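Local coordinates for protein triggering receptor expressed on myeloid cells 1 (Mus musculus, PDB 1U9K) that amplifies inflammatory responses as a myeloid cell-surface receptor that, once activated by ligand, multimerizes and signals through the transmembrane adapter TYROBP/DAP12, at residues F65-D70 with A74-Q79. Sequence-based numbering, arbitrary orientation.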
loop_
_atom_site.group_PDB
_atom_site.type_symbol
_atom_site.label_atom_id
_atom_site.label_comp_id
_atom_site.label_asym_id
_atom_site.label_seq_id
_atom_site.Cartn_x
_atom_site.Cartn_y
_atom_site.Cartn_z
ATOM N N PHE A 65 0.421 -3.910 9.412
ATOM C CA PHE A 65 0.018 -3.764 8.014
ATOM C C PHE A 65 -0.716 -5.043 7.561
ATOM O O PHE A 65 -0.325 -6.149 7.926
ATOM C CB PHE A 65 1.228 -3.531 7.116
ATOM C CG PHE A 65 2.039 -2.357 7.509
ATOM C CD1 PHE A 65 3.070 -2.483 8.385
ATOM C CD2 PHE A 65 1.767 -1.115 6.982
ATOM C CE1 PHE A 65 3.805 -1.399 8.776
ATOM C CE2 PHE A 65 2.510 -0.036 7.368
ATOM C CZ PHE A 65 3.515 -0.182 8.290
ATOM N N THR A 66 -1.776 -4.847 6.788
ATOM C CA THR A 66 -2.452 -5.920 6.115
ATOM C C THR A 66 -2.644 -5.486 4.672
ATOM O O THR A 66 -3.062 -4.381 4.391
ATOM C CB THR A 66 -3.820 -6.188 6.782
ATOM O OG1 THR A 66 -3.595 -6.699 8.093
ATOM C CG2 THR A 66 -4.581 -7.307 6.056
ATOM N N LEU A 67 -2.293 -6.361 3.734
ATOM C CA LEU A 67 -2.546 -6.140 2.334
ATOM C C LEU A 67 -3.480 -7.174 1.857
ATOM O O LEU A 67 -3.214 -8.389 1.984
ATOM C CB LEU A 67 -1.240 -6.304 1.618
ATOM C CG LEU A 67 -0.882 -5.642 0.342
ATOM C CD1 LEU A 67 -1.155 -4.172 0.437
ATOM C CD2 LEU A 67 0.643 -5.933 0.124
ATOM N N LYS A 68 -4.591 -6.758 1.296
ATOM C CA LYS A 68 -5.516 -7.716 0.720
ATOM C C LYS A 68 -5.369 -7.564 -0.763
ATOM O O LYS A 68 -5.490 -6.461 -1.294
ATOM C CB LYS A 68 -6.921 -7.437 1.168
ATOM C CG LYS A 68 -7.297 -7.894 2.548
ATOM C CD LYS A 68 -8.758 -7.442 2.787
ATOM C CE LYS A 68 -9.459 -8.188 3.963
ATOM N NZ LYS A 68 -8.968 -7.465 5.177
ATOM N N HIS A 69 -5.022 -8.643 -1.418
ATOM C CA HIS A 69 -4.964 -8.722 -2.868
ATOM C C HIS A 69 -6.250 -9.331 -3.377
ATOM O O HIS A 69 -6.472 -10.542 -3.259
ATOM C CB HIS A 69 -3.730 -9.507 -3.314
ATOM C CG HIS A 69 -3.664 -9.754 -4.842
ATOM N ND1 HIS A 69 -3.433 -8.743 -5.750
ATOM C CD2 HIS A 69 -3.800 -10.888 -5.566
ATOM C CE1 HIS A 69 -3.430 -9.245 -6.970
ATOM N NE2 HIS A 69 -3.650 -10.544 -6.886
ATOM N N ASP A 70 -7.081 -8.503 -4.019
ATOM C CA ASP A 70 -8.389 -8.893 -4.447
ATOM C C ASP A 70 -8.541 -8.736 -5.947
ATOM O O ASP A 70 -9.256 -7.874 -6.408
ATOM C CB ASP A 70 -9.400 -8.042 -3.681
ATOM C CG ASP A 70 -10.804 -8.573 -3.719
ATOM O OD1 ASP A 70 -11.214 -9.399 -4.595
ATOM O OD2 ASP A 70 -11.612 -8.127 -2.897
ATOM N N ALA A 74 -10.199 -6.269 -8.988
ATOM C CA ALA A 74 -9.061 -5.530 -9.516
ATOM C C ALA A 74 -8.603 -4.495 -8.490
ATOM O O ALA A 74 -8.450 -3.318 -8.801
ATOM C CB ALA A 74 -9.443 -4.862 -10.825
ATOM N N MET A 75 -8.397 -4.954 -7.252
ATOM C CA MET A 75 -8.243 -4.100 -6.078
ATOM C C MET A 75 -7.145 -4.666 -5.146
ATOM O O MET A 75 -7.082 -5.865 -4.875
ATOM C CB MET A 75 -9.595 -4.012 -5.320
ATOM C CG MET A 75 -9.636 -3.215 -4.005
ATOM S SD MET A 75 -9.204 -1.475 -4.299
ATOM C CE MET A 75 -10.424 -0.946 -5.623
ATOM N N LEU A 76 -6.302 -3.788 -4.649
ATOM C CA LEU A 76 -5.435 -4.085 -3.526
ATOM C C LEU A 76 -5.906 -3.211 -2.372
ATOM O O LEU A 76 -5.994 -1.990 -2.570
ATOM C CB LEU A 76 -4.056 -3.626 -3.945
ATOM C CG LEU A 76 -2.886 -3.887 -3.047
ATOM C CD1 LEU A 76 -2.602 -5.386 -3.071
ATOM C CD2 LEU A 76 -1.689 -3.094 -3.542
ATOM N N GLN A 77 -6.231 -3.765 -1.217
ATOM C CA GLN A 77 -6.607 -2.933 -0.046
ATOM C C GLN A 77 -5.541 -3.003 1.029
ATOM O O GLN A 77 -5.106 -4.091 1.422
ATOM C CB GLN A 77 -7.908 -3.428 0.573
ATOM C CG GLN A 77 -8.431 -2.557 1.675
ATOM C CD GLN A 77 -9.734 -3.052 2.191
ATOM O OE1 GLN A 77 -10.775 -2.752 1.633
ATOM N NE2 GLN A 77 -9.686 -3.834 3.247
ATOM N N VAL A 78 -5.157 -1.853 1.545
ATOM C CA VAL A 78 -4.173 -1.793 2.602
ATOM C C VAL A 78 -4.836 -1.344 3.887
ATOM O O VAL A 78 -5.702 -0.485 3.859
ATOM C CB VAL A 78 -3.070 -0.803 2.214
ATOM C CG1 VAL A 78 -2.056 -0.710 3.346
ATOM C CG2 VAL A 78 -2.439 -1.220 0.864
ATOM N N GLN A 79 -4.500 -1.974 5.015
ATOM C CA GLN A 79 -4.974 -1.506 6.304
ATOM C C GLN A 79 -3.767 -1.371 7.191
ATOM O O GLN A 79 -2.900 -2.265 7.182
ATOM C CB GLN A 79 -5.947 -2.467 6.926
ATOM C CG GLN A 79 -7.309 -2.461 6.294
ATOM C CD GLN A 79 -8.174 -3.547 6.885
ATOM O OE1 GLN A 79 -8.432 -4.565 6.237
ATOM N NE2 GLN A 79 -8.561 -3.369 8.140
#
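Gln79 OE1 gathers two weak bonds, one from Lys68 NZ across the strands at 3.1 Å and one from Gln77 NE2 two residues back in its own strand. The lysine chain runs extended alongside Gln77 and bends only at its last torsion (chi4 81°), which turns NZ over to the Gln79 amide; on the way its CD passes 3.8 Å from Gln77 NE2. Beneath this polar face the backbones are antiparallel: Thr66 with Gln79 and Lys68 with Gln77 are hydrogen-bonded pairs, and the nearly straight bond from Lys68 N to Gln77 O measures 2.7 Å. At the turn end the ladder distorts. Asp70 N sits nearly in line with the C=O of Met75, whereas Met75 N reaches Asp70 O at 3.2 Å from above the carbonyl plane, where Ala74 and Met75 both face Asp70 in a G1 beta bulge. On the other face Leu67, Val78, Leu76 and His69 are buried. Leu67 CD1 presses tightly on Val78 CG2, at 3.2 Å, and the two side chains lie side by side. Leu76 has CG anti to the backbone N (chi1 -175°), and chi2 of 71° swings CD1 to 3.8 Å from Leu67 CG and near the edge of the His69 ring. An alanine in place of Leu76 would lack the isopropyl end and would probably leave a gap beside Leu67 and the imidazole. Val78 touches Trp35, and Leu76 touches Lys33, both on strand 32-37 of the opposing sheet. The hairpin supplies the two central strands of a four-stranded antiparallel sheet, its apolar side turned into the beta-sandwich core of an immunoglobulin V-type domain.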